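Local coordinates for protein digeranylgeranylglycerophospholipid reductase (Sulfolobus acidocaldarius, PDB 4OPI) that uses reduced FAD to hydrogenate the double bonds of geranylgeranyl chains, turning unsaturated archaeol phospholipid precursors into saturated archaeal membrane lipids, at residues W88-E93 and I372-L377; G94-A99 and L220-N225; G329-N334 and N426-P431. The protein carries 1 engineered substitution. All blocks are in the same frame, centred on the assembly; numbering follows the deposited sequence.

Interaction 1: W88-E93 and I372-L377; sequences WTVNGE and IKEEDL. With GRG (geranylgeranyl diphosphate), chain C.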
loop_
_atom_site.group_PDB
_atom_site.type_symbol
_atom_site.label_atom_id
_atom_site.label_comp_id
_atom_site.label_asym_id
_atom_site.label_seq_id
_atom_site.Cartn_x
_atom_site.Cartn_y
_atom_site.Cartn_z
ATOM N N TRP A 88 -23.860 -0.051 3.284
ATOM C CA TRP A 88 -23.627 -0.683 1.992
ATOM C C TRP A 88 -22.928 -2.023 2.166
ATOM O O TRP A 88 -21.980 -2.141 2.943
ATOM C CB TRP A 88 -22.792 0.222 1.087
ATOM C CG TRP A 88 -23.543 1.381 0.513
ATOM C CD1 TRP A 88 -24.835 1.734 0.776
ATOM C CD2 TRP A 88 -23.048 2.337 -0.432
ATOM N NE1 TRP A 88 -25.174 2.854 0.055
ATOM C CE2 TRP A 88 -24.094 3.244 -0.695
ATOM C CE3 TRP A 88 -21.822 2.515 -1.080
ATOM C CZ2 TRP A 88 -23.951 4.313 -1.578
ATOM C CZ3 TRP A 88 -21.682 3.577 -1.956
ATOM C CH2 TRP A 88 -22.741 4.462 -2.197
ATOM N N THR A 89 -23.397 -3.031 1.439
ATOM C CA THR A 89 -22.748 -4.336 1.450
ATOM C C THR A 89 -22.007 -4.569 0.140
ATOM O O THR A 89 -22.591 -4.484 -0.940
ATOM C CB THR A 89 -23.757 -5.477 1.673
ATOM O OG1 THR A 89 -24.419 -5.294 2.930
ATOM C CG2 THR A 89 -23.044 -6.823 1.672
ATOM N N VAL A 90 -20.715 -4.853 0.243
ATOM C CA VAL A 90 -19.897 -5.144 -0.927
ATOM C C VAL A 90 -19.289 -6.534 -0.808
ATOM O O VAL A 90 -18.451 -6.778 0.058
ATOM C CB VAL A 90 -18.777 -4.106 -1.108
ATOM C CG1 VAL A 90 -17.841 -4.526 -2.225
ATOM C CG2 VAL A 90 -19.369 -2.733 -1.385
ATOM N N ASN A 91 -19.716 -7.446 -1.676
ATOM C CA ASN A 91 -19.232 -8.820 -1.630
ATOM C C ASN A 91 -17.912 -9.016 -2.366
ATOM O O ASN A 91 -17.578 -8.269 -3.285
ATOM C CB ASN A 91 -20.286 -9.770 -2.197
ATOM C CG ASN A 91 -21.353 -10.123 -1.184
ATOM O OD1 ASN A 91 -22.306 -9.374 -0.981
ATOM N ND2 ASN A 91 -21.194 -11.272 -0.536
ATOM N N GLY A 92 -17.170 -10.036 -1.947
ATOM C CA GLY A 92 -15.869 -10.338 -2.514
ATOM C C GLY A 92 -15.078 -11.200 -1.550
ATOM O O GLY A 92 -15.111 -10.976 -0.341
ATOM N N GLU A 93 -14.372 -12.194 -2.076
ATOM C CA GLU A 93 -13.608 -13.096 -1.224
ATOM C C GLU A 93 -12.268 -12.484 -0.839
ATOM O O GLU A 93 -11.587 -11.872 -1.664
ATOM C CB GLU A 93 -13.397 -14.443 -1.916
ATOM C CG GLU A 93 -14.689 -15.161 -2.273
ATOM C CD GLU A 93 -14.457 -16.586 -2.730
ATOM O OE1 GLU A 93 -15.187 -17.052 -3.628
ATOM O OE2 GLU A 93 -13.544 -17.245 -2.187
ATOM N N ILE A 372 -24.216 6.383 -6.143
ATOM C CA ILE A 372 -23.607 5.299 -6.901
ATOM C C ILE A 372 -23.942 3.974 -6.226
ATOM O O ILE A 372 -24.123 3.917 -5.009
ATOM C CB ILE A 372 -22.075 5.454 -7.022
ATOM C CG1 ILE A 372 -21.402 5.332 -5.655
ATOM C CG2 ILE A 372 -21.715 6.782 -7.672
ATOM C CD1 ILE A 372 -19.892 5.426 -5.717
ATOM N N LYS A 373 -24.044 2.916 -7.021
ATOM C CA LYS A 373 -24.351 1.594 -6.491
ATOM C C LYS A 373 -23.132 1.002 -5.795
ATOM O O LYS A 373 -22.017 1.499 -5.955
ATOM C CB LYS A 373 -24.817 0.664 -7.611
ATOM C CG LYS A 373 -25.857 1.279 -8.530
ATOM C CD LYS A 373 -25.966 0.498 -9.828
ATOM C CE LYS A 373 -26.946 1.153 -10.788
ATOM N NZ LYS A 373 -27.006 0.438 -12.093
ATOM N N GLU A 374 -23.349 -0.055 -5.017
ATOM C CA GLU A 374 -22.241 -0.796 -4.427
ATOM C C GLU A 374 -21.434 -1.437 -5.546
ATOM O O GLU A 374 -20.206 -1.507 -5.481
ATOM C CB GLU A 374 -22.738 -1.864 -3.448
ATOM C CG GLU A 374 -23.502 -1.328 -2.243
ATOM C CD GLU A 374 -24.976 -1.109 -2.530
ATOM O OE1 GLU A 374 -25.389 -1.277 -3.697
ATOM O OE2 GLU A 374 -25.725 -0.775 -1.588
ATOM N N GLU A 375 -22.143 -1.895 -6.573
ATOM C CA GLU A 375 -21.523 -2.493 -7.749
ATOM C C GLU A 375 -20.566 -1.523 -8.428
ATOM O O GLU A 375 -19.410 -1.854 -8.694
ATOM C CB GLU A 375 -22.591 -2.941 -8.748
ATOM C CG GLU A 375 -23.561 -3.979 -8.217
ATOM C CD GLU A 375 -24.643 -4.319 -9.222
ATOM O OE1 GLU A 375 -24.839 -3.532 -10.172
ATOM O OE2 GLU A 375 -25.294 -5.373 -9.064
ATOM N N ASP A 376 -21.058 -0.319 -8.703
ATOM C CA ASP A 376 -20.279 0.689 -9.411
ATOM C C ASP A 376 -19.241 1.341 -8.499
ATOM O O ASP A 376 -18.414 2.132 -8.952
ATOM C CB ASP A 376 -21.209 1.745 -10.013
ATOM C CG ASP A 376 -22.163 1.161 -11.041
ATOM O OD1 ASP A 376 -22.289 -0.082 -11.098
ATOM O OD2 ASP A 376 -22.792 1.940 -11.788
ATOM N N LEU A 377 -19.291 1.005 -7.215
ATOM C CA LEU A 377 -18.260 1.423 -6.274
ATOM C C LEU A 377 -17.077 0.463 -6.344
ATOM O O LEU A 377 -15.920 0.878 -6.246
ATOM C CB LEU A 377 -18.811 1.485 -4.849
ATOM C CG LEU A 377 -17.806 1.866 -3.759
ATOM C CD1 LEU A 377 -17.434 3.338 -3.853
ATOM C CD2 LEU A 377 -18.344 1.526 -2.377
HETATM C C20 GRG C . -7.214 -0.923 7.180
HETATM C C19 GRG C . -5.481 0.793 6.210
HETATM C C18 GRG C . -6.436 -0.364 6.015
HETATM C C17 GRG C . -6.597 -0.915 4.799
HETATM C C16 GRG C . -7.563 -2.066 4.619
HETATM C C14 GRG C . -10.178 -2.618 2.865
HETATM C C13 GRG C . -8.807 -3.257 2.869
HETATM C C15 GRG C . -7.575 -2.447 3.166
HETATM C C12 GRG C . -8.647 -4.568 2.604
HETATM C C11 GRG C . -9.818 -5.459 2.286
HETATM C C9 GRG C . -9.289 -6.593 1.445
HETATM C C8 GRG C . -10.269 -7.736 1.441
HETATM C C10 GRG C . -10.135 -8.888 2.413
HETATM C C7 GRG C . -11.279 -7.702 0.554
HETATM C C6 GRG C . -12.316 -8.805 0.490
HETATM C C5 GRG C . -13.663 -8.211 0.155
HETATM C C3 GRG C . -13.708 -7.674 -1.264
HETATM C C4 GRG C . -14.805 -6.719 -1.688
HETATM C C2 GRG C . -12.774 -8.049 -2.157
HETATM C C1 GRG C . -12.770 -7.532 -3.572
HETATM O O1 GRG C . -11.695 -8.160 -4.228
HETATM P PA GRG C . -12.108 -9.224 -5.312
HETATM O O1A GRG C . -11.228 -9.121 -6.534
HETATM O O3A GRG C . -13.598 -8.864 -5.692
HETATM O O2A GRG C . -12.003 -10.613 -4.732
HETATM P PB GRG C . -14.534 -9.729 -6.617
HETATM O O1B GRG C . -15.069 -8.838 -7.712
HETATM O O2B GRG C . -13.729 -10.855 -7.220
HETATM O O3B GRG C . -15.683 -10.287 -5.811
#
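Strand 87-97 of the large mixed sheet lines the geranylgeranyl diphosphate pocket, and here its start packs against the short helix 374-378, with W88 reaching I372, E374 and L377. The W88 indole carries the contact. E374 lies over one face of the ring: its carboxylate carbon sits off-centre toward the rim, E374 OE2 comes 3.6 Å from W88 CD1, and the carboxylate plane is turned 62° from the ring. A bend in the E374 chain at chi2 (85°) folds the carboxylate back over the indole. L377 CD2 meets the ring at its edge, 3.8 Å from W88 CE3. The far end of the six-membered ring touches I372: W88 CH2 is 3.2 Å from the main-chain oxygen I372 O, which approaches obliquely, and 3.8 Å from I372 CG1. W88 NE1 also makes a weak hydrogen bond to M367 O. Replacing W88 by an alanine is likely to open a gap between strand and helix, taking from I372 CG1 and L377 CD2 the ring they rest on and from E374 the face it lies over.

V90 links this packing to the ligand. Its CG2 faces E374 CB at 4.0 Å, while the other methyl is directed to the prenyl chain. L377 touches a second bound geranylgeranyl diphosphate, so both segments border ligand. Along the strand, G92 O is 3.2 Å from GRG C5, and V90 CG1 is 3.8 Å from GRG C4.

Interaction 2: G94-A99 and L220-N225; sequences GFELNA and LPKGKN. Engineered in segment 220-225: L220 (natural residue Phe). With GRG (geranylgeranyl diphosphate), chain C.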
loop_
_atom_site.group_PDB
_atom_site.type_symbol
_atom_site.label_atom_id
_atom_site.label_comp_id
_atom_site.label_asym_id
_atom_site.label_seq_id
_atom_site.Cartn_x
_atom_site.Cartn_y
_atom_site.Cartn_z
ATOM N N GLY A 94 -11.902 -12.650 0.427
ATOM C CA GLY A 94 -10.644 -12.136 0.932
ATOM C C GLY A 94 -10.166 -12.937 2.128
ATOM O O GLY A 94 -10.824 -13.885 2.552
ATOM N N PHE A 95 -9.019 -12.550 2.676
ATOM C CA PHE A 95 -8.445 -13.266 3.807
ATOM C C PHE A 95 -8.071 -12.341 4.955
ATOM O O PHE A 95 -7.525 -11.256 4.740
ATOM C CB PHE A 95 -7.198 -14.040 3.375
ATOM C CG PHE A 95 -7.429 -14.996 2.244
ATOM C CD1 PHE A 95 -8.365 -16.007 2.350
ATOM C CD2 PHE A 95 -6.684 -14.897 1.081
ATOM C CE1 PHE A 95 -8.569 -16.891 1.309
ATOM C CE2 PHE A 95 -6.881 -15.779 0.038
ATOM C CZ PHE A 95 -7.823 -16.777 0.153
ATOM N N GLU A 96 -8.365 -12.772 6.176
ATOM C CA GLU A 96 -7.788 -12.154 7.362
ATOM C C GLU A 96 -6.586 -12.984 7.791
ATOM O O GLU A 96 -6.731 -14.119 8.249
ATOM C CB GLU A 96 -8.808 -12.039 8.495
ATOM C CG GLU A 96 -9.337 -10.627 8.704
ATOM C CD GLU A 96 -8.246 -9.641 9.088
ATOM O OE1 GLU A 96 -8.362 -8.455 8.714
ATOM O OE2 GLU A 96 -7.279 -10.049 9.767
ATOM N N LEU A 97 -5.398 -12.408 7.630
ATOM C CA LEU A 97 -4.157 -13.162 7.742
ATOM C C LEU A 97 -3.501 -13.108 9.114
ATOM O O LEU A 97 -3.671 -12.150 9.867
ATOM C CB LEU A 97 -3.149 -12.648 6.707
ATOM C CG LEU A 97 -3.002 -13.384 5.376
ATOM C CD1 LEU A 97 -4.179 -14.303 5.131
ATOM C CD2 LEU A 97 -2.862 -12.378 4.246
ATOM N N ASN A 98 -2.755 -14.162 9.426
ATOM C CA ASN A 98 -1.687 -14.065 10.405
ATOM C C ASN A 98 -0.448 -13.644 9.623
ATOM O O ASN A 98 0.352 -14.484 9.212
ATOM C CB ASN A 98 -1.470 -15.391 11.139
ATOM C CG ASN A 98 -0.488 -15.269 12.298
ATOM O OD1 ASN A 98 0.489 -14.523 12.229
ATOM N ND2 ASN A 98 -0.749 -16.007 13.371
ATOM N N ALA A 99 -0.320 -12.337 9.409
ATOM C CA ALA A 99 0.675 -11.776 8.494
ATOM C C ALA A 99 2.110 -12.273 8.718
ATOM O O ALA A 99 2.783 -12.626 7.752
ATOM C CB ALA A 99 0.632 -10.245 8.550
ATOM N N LEU A 220 -12.325 -5.533 11.827
ATOM C CA LEU A 220 -11.977 -6.694 11.015
ATOM C C LEU A 220 -11.867 -7.958 11.858
ATOM O O LEU A 220 -10.864 -8.162 12.544
ATOM C CB LEU A 220 -10.659 -6.450 10.274
ATOM C CG LEU A 220 -10.449 -5.063 9.666
ATOM C CD1 LEU A 220 -9.054 -4.943 9.068
ATOM C CD2 LEU A 220 -11.512 -4.744 8.625
ATOM N N PRO A 221 -12.897 -8.815 11.805
ATOM C CA PRO A 221 -12.918 -10.063 12.579
ATOM C C PRO A 221 -11.805 -11.025 12.172
ATOM O O PRO A 221 -11.611 -11.276 10.981
ATOM C CB PRO A 221 -14.294 -10.657 12.253
ATOM C CG PRO A 221 -15.112 -9.500 11.768
ATOM C CD PRO A 221 -14.143 -8.619 11.045
ATOM N N LYS A 222 -11.079 -11.549 13.156
ATOM C CA LYS A 222 -10.041 -12.543 12.902
ATOM C C LYS A 222 -10.520 -13.923 13.331
ATOM O O LYS A 222 -9.756 -14.889 13.334
ATOM C CB LYS A 222 -8.748 -12.178 13.632
ATOM C CG LYS A 222 -7.922 -11.106 12.942
ATOM C CD LYS A 222 -6.637 -10.831 13.703
ATOM C CE LYS A 222 -5.659 -10.031 12.860
ATOM N NZ LYS A 222 -5.251 -10.790 11.645
ATOM N N GLY A 223 -11.796 -13.999 13.691
ATOM C CA GLY A 223 -12.405 -15.237 14.137
ATOM C C GLY A 223 -13.812 -14.973 14.635
ATOM O O GLY A 223 -14.393 -13.929 14.341
ATOM N N LYS A 224 -14.362 -15.915 15.392
ATOM C CA LYS A 224 -15.701 -15.753 15.943
ATOM C C LYS A 224 -15.685 -14.868 17.184
ATOM O O LYS A 224 -16.713 -14.311 17.569
ATOM C CB LYS A 224 -16.313 -17.114 16.280
ATOM C CG LYS A 224 -16.561 -18.001 15.071
ATOM C CD LYS A 224 -17.238 -19.301 15.476
ATOM C CE LYS A 224 -17.540 -20.170 14.266
ATOM N NZ LYS A 224 -18.226 -21.434 14.650
ATOM N N ASN A 225 -14.516 -14.742 17.806
ATOM C CA ASN A 225 -14.392 -13.984 19.046
ATOM C C ASN A 225 -13.117 -13.155 19.113
ATOM O O ASN A 225 -12.641 -12.827 20.199
ATOM C CB ASN A 225 -14.447 -14.926 20.250
ATOM C CG ASN A 225 -15.757 -15.677 20.338
ATOM O OD1 ASN A 225 -15.926 -16.724 19.713
ATOM N ND2 ASN A 225 -16.694 -15.146 21.114
HETATM C C20 GRG C . -7.214 -0.923 7.180
HETATM C C19 GRG C . -5.481 0.793 6.210
HETATM C C18 GRG C . -6.436 -0.364 6.015
HETATM C C17 GRG C . -6.597 -0.915 4.799
HETATM C C16 GRG C . -7.563 -2.066 4.619
HETATM C C14 GRG C . -10.178 -2.618 2.865
HETATM C C13 GRG C . -8.807 -3.257 2.869
HETATM C C15 GRG C . -7.575 -2.447 3.166
HETATM C C12 GRG C . -8.647 -4.568 2.604
HETATM C C11 GRG C . -9.818 -5.459 2.286
HETATM C C9 GRG C . -9.289 -6.593 1.445
HETATM C C8 GRG C . -10.269 -7.736 1.441
HETATM C C10 GRG C . -10.135 -8.888 2.413
HETATM C C7 GRG C . -11.279 -7.702 0.554
HETATM C C6 GRG C . -12.316 -8.805 0.490
HETATM C C5 GRG C . -13.663 -8.211 0.155
HETATM C C3 GRG C . -13.708 -7.674 -1.264
HETATM C C4 GRG C . -14.805 -6.719 -1.688
HETATM C C2 GRG C . -12.774 -8.049 -2.157
HETATM C C1 GRG C . -12.770 -7.532 -3.572
HETATM O O1 GRG C . -11.695 -8.160 -4.228
HETATM P PA GRG C . -12.108 -9.224 -5.312
HETATM O O1A GRG C . -11.228 -9.121 -6.534
HETATM O O3A GRG C . -13.598 -8.864 -5.692
HETATM O O2A GRG C . -12.003 -10.613 -4.732
HETATM P PB GRG C . -14.534 -9.729 -6.617
HETATM O O1B GRG C . -15.069 -8.838 -7.712
HETATM O O2B GRG C . -13.729 -10.855 -7.220
HETATM O O3B GRG C . -15.683 -10.287 -5.811
#
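This is a buried, charged contact between two strands of the same large mixed sheet: E96, near the end of strand 87-97, meets L220, P221 and K222, where strand 216-221 runs out into a loop. The two strands are not neighbours in the sheet, and side chains bridge them. Segment 220-225 falls in the geranylgeranyl reductase catalytic domain.

The main link is a salt bridge. K222 NZ donates a hydrogen bond to E96 OE2 at 2.9 Å, meeting the oxygen nearly along its C-O axis. The two side chains cross at about a right angle. The lysine is extended as far as CE and then turns at chi4 (-63°), which brings the ammonium group to the glutamate. The same nitrogen lies 2.7 Å from the main-chain oxygen L97 O. It also forms salt bridges with D50, an FAD-binding residue, and with E71.

The rest of the E96 side chain rests on the other strand. E96 CG is 3.3 Å from P221 O, which accepts a hydrogen bond from N72. The second carboxylate oxygen, E96 OE1, lies 3.4 Å from L220 CB and 3.6 Å from L220 CD1. L220 is an engineered residue, phenylalanine in the natural protein, and its side chain comes close to the reduced flavin cofactor. On the ligand side, G94 CA is 3.6 Å from GRG C10, so the prenyl chain passes directly against the strand.

Three carboxylates thus gather round one buried ammonium group. This cluster probably favours a charged lysine, and the lysine in turn probably offsets the repulsion among E96, D50 and E71 beside the FAD site.

Interaction 3: G329-N334 and N426-P431; sequences GLWDMN and NYPRSP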
loop_
_atom_site.group_PDB
_atom_site.type_symbol
_atom_site.label_atom_id
_atom_site.label_comp_id
_atom_site.label_asym_id
_atom_site.label_seq_id
_atom_site.Cartn_x
_atom_site.Cartn_y
_atom_site.Cartn_z
ATOM N N GLY A 329 17.753 0.134 -18.308
ATOM C CA GLY A 329 17.770 -1.317 -18.352
ATOM C C GLY A 329 16.780 -1.945 -17.392
ATOM O O GLY A 329 16.405 -3.109 -17.549
ATOM N N LEU A 330 16.358 -1.170 -16.396
ATOM C CA LEU A 330 15.404 -1.634 -15.391
ATOM C C LEU A 330 14.040 -0.973 -15.559
ATOM O O LEU A 330 13.161 -1.124 -14.711
ATOM C CB LEU A 330 15.934 -1.353 -13.983
ATOM C CG LEU A 330 17.224 -2.057 -13.566
ATOM C CD1 LEU A 330 17.823 -1.381 -12.344
ATOM C CD2 LEU A 330 16.947 -3.523 -13.284
ATOM N N TRP A 331 13.864 -0.250 -16.660
ATOM C CA TRP A 331 12.696 0.608 -16.845
ATOM C C TRP A 331 11.385 -0.164 -16.964
ATOM O O TRP A 331 10.308 0.410 -16.807
ATOM C CB TRP A 331 12.885 1.488 -18.082
ATOM C CG TRP A 331 12.071 2.740 -18.045
ATOM C CD1 TRP A 331 11.025 3.063 -18.859
ATOM C CD2 TRP A 331 12.229 3.836 -17.135
ATOM N NE1 TRP A 331 10.526 4.297 -18.517
ATOM C CE2 TRP A 331 11.247 4.792 -17.461
ATOM C CE3 TRP A 331 13.106 4.101 -16.079
ATOM C CZ2 TRP A 331 11.117 5.993 -16.769
ATOM C CZ3 TRP A 331 12.976 5.295 -15.393
ATOM C CH2 TRP A 331 11.989 6.227 -15.740
ATOM N N ASP A 332 11.476 -1.462 -17.239
ATOM C CA ASP A 332 10.284 -2.300 -17.339
ATOM C C ASP A 332 9.570 -2.408 -15.996
ATOM O O ASP A 332 8.385 -2.739 -15.940
ATOM C CB ASP A 332 10.642 -3.694 -17.855
ATOM C CG ASP A 332 10.656 -3.768 -19.368
ATOM O OD1 ASP A 332 9.837 -3.069 -20.002
ATOM O OD2 ASP A 332 11.481 -4.527 -19.921
ATOM N N MET A 333 10.300 -2.131 -14.920
ATOM C CA MET A 333 9.721 -2.086 -13.582
ATOM C C MET A 333 8.549 -1.114 -13.537
ATOM O O MET A 333 7.469 -1.446 -13.047
ATOM C CB MET A 333 10.778 -1.681 -12.552
ATOM C CG MET A 333 10.213 -1.375 -11.180
ATOM S SD MET A 333 9.348 -2.792 -10.489
ATOM C CE MET A 333 8.596 -2.058 -9.043
ATOM N N ASN A 334 8.774 0.087 -14.060
ATOM C CA ASN A 334 7.742 1.113 -14.109
ATOM C C ASN A 334 6.572 0.710 -14.994
ATOM O O ASN A 334 5.418 0.772 -14.573
ATOM C CB ASN A 334 8.334 2.431 -14.607
ATOM C CG ASN A 334 9.296 3.049 -13.617
ATOM O OD1 ASN A 334 9.026 3.089 -12.417
ATOM N ND2 ASN A 334 10.429 3.534 -14.114
ATOM N N ASN A 426 0.167 6.386 -20.547
ATOM C CA ASN A 426 1.166 6.894 -21.477
ATOM C C ASN A 426 2.470 7.213 -20.751
ATOM O O ASN A 426 3.135 8.204 -21.054
ATOM C CB ASN A 426 0.643 8.134 -22.204
ATOM C CG ASN A 426 -0.553 7.830 -23.088
ATOM O OD1 ASN A 426 -0.576 6.820 -23.793
ATOM N ND2 ASN A 426 -1.555 8.701 -23.050
ATOM N N TYR A 427 2.816 6.367 -19.784
ATOM C CA TYR A 427 4.059 6.493 -19.031
ATOM C C TYR A 427 5.254 6.480 -19.984
ATOM O O TYR A 427 5.270 5.705 -20.939
ATOM C CB TYR A 427 4.172 5.361 -18.002
ATOM C CG TYR A 427 5.291 5.537 -16.999
ATOM C CD1 TYR A 427 5.059 6.142 -15.768
ATOM C CD2 TYR A 427 6.577 5.099 -17.280
ATOM C CE1 TYR A 427 6.081 6.308 -14.850
ATOM C CE2 TYR A 427 7.603 5.263 -16.373
ATOM C CZ TYR A 427 7.353 5.863 -15.160
ATOM O OH TYR A 427 8.382 6.017 -14.260
ATOM N N PRO A 428 6.246 7.351 -19.733
ATOM C CA PRO A 428 7.431 7.487 -20.590
ATOM C C PRO A 428 8.124 6.158 -20.868
ATOM O O PRO A 428 8.284 5.336 -19.966
ATOM C CB PRO A 428 8.348 8.420 -19.784
ATOM C CG PRO A 428 7.760 8.478 -18.407
ATOM C CD PRO A 428 6.296 8.281 -18.596
ATOM N N ARG A 429 8.520 5.961 -22.120
ATOM C CA ARG A 429 9.156 4.724 -22.550
ATOM C C ARG A 429 10.628 4.676 -22.146
ATOM O O ARG A 429 11.209 3.600 -22.017
ATOM C CB ARG A 429 9.019 4.567 -24.064
ATOM C CG ARG A 429 7.581 4.483 -24.550
ATOM C CD ARG A 429 7.428 5.098 -25.935
ATOM N NE ARG A 429 8.403 4.572 -26.886
ATOM C CZ ARG A 429 8.188 3.531 -27.684
ATOM N NH1 ARG A 429 9.136 3.124 -28.518
ATOM N NH2 ARG A 429 7.025 2.896 -27.649
ATOM N N SER A 430 11.223 5.850 -21.953
ATOM C CA SER A 430 12.627 5.954 -21.570
ATOM C C SER A 430 12.789 6.962 -20.432
ATOM O O SER A 430 11.949 7.849 -20.269
ATOM C CB SER A 430 13.482 6.360 -22.773
ATOM O OG SER A 430 13.176 7.677 -23.195
ATOM N N PRO A 431 13.864 6.827 -19.636
ATOM C CA PRO A 431 14.120 7.741 -18.515
ATOM C C PRO A 431 14.294 9.204 -18.933
ATOM O O PRO A 431 14.120 10.094 -18.101
ATOM C CB PRO A 431 15.423 7.200 -17.916
ATOM C CG PRO A 431 15.444 5.767 -18.298
ATOM C CD PRO A 431 14.834 5.717 -19.665
#
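One hydrogen bond joins the segments: W331 NE1 donates to P428 O at 2.9 Å. It is nearly straight, with an N-H...O angle of 170°. The acceptor lies in the indole plane, but the donor sits above the carbonyl plane. With its CG roughly anti to the backbone N (chi1 -156°), the indole projects toward the loop.

Ring packing adds to this. P431 lies over one face of W331 in a CH-pi contact, with P431 CG 3.9 Å from the centroid of the six-membered ring. The opposite face is approached near its rim by N334 ND2, so the indole is held between the proline and the amide. Y427 comes in obliquely: its CE2 is 3.6 Å from W331 CZ2, and the tyrosine ring is tilted 39° from the five-membered ring of the indole.

N334 packs on Y427 through van der Waals contact, with N334 CB 3.4 Å from Y427 CE2. Their polar ends are satisfied elsewhere. Y427 OH bonds to Y277 O, while the N334 amide bonds to M279 N and to T278 OG1. Y427 also meets W437 edge-to-face.

The arrangement is a tryptophan set between a proline and an asparagine amide. It anchors the loop that joins helices 410-425 and 434-451 to the beginning of helix 332-355, in the helical part of the fold.

Overall arrangement
Interactions 1 and 2 share strand 87-97 and the large mixed sheet. Their first segments adjoin in sequence, and their centres are about 20 Å apart. Both touch the same geranylgeranyl diphosphate, so one strand lines the prenyl chain while its two ends are tied to different partners: helix 374-378 in interaction 1 and strand 216-221 in interaction 2. Interaction 3 lies apart among the C-terminal helices, with its centre about 34 Å from that of interaction 1 and about 38 Å from that of interaction 2. Along the chain, interaction 2 closes before interaction 3 opens, whereas interactions 1 and 3 cross. The C-terminal helical region therefore contributes both to the substrate pocket and to the separate packing around W331.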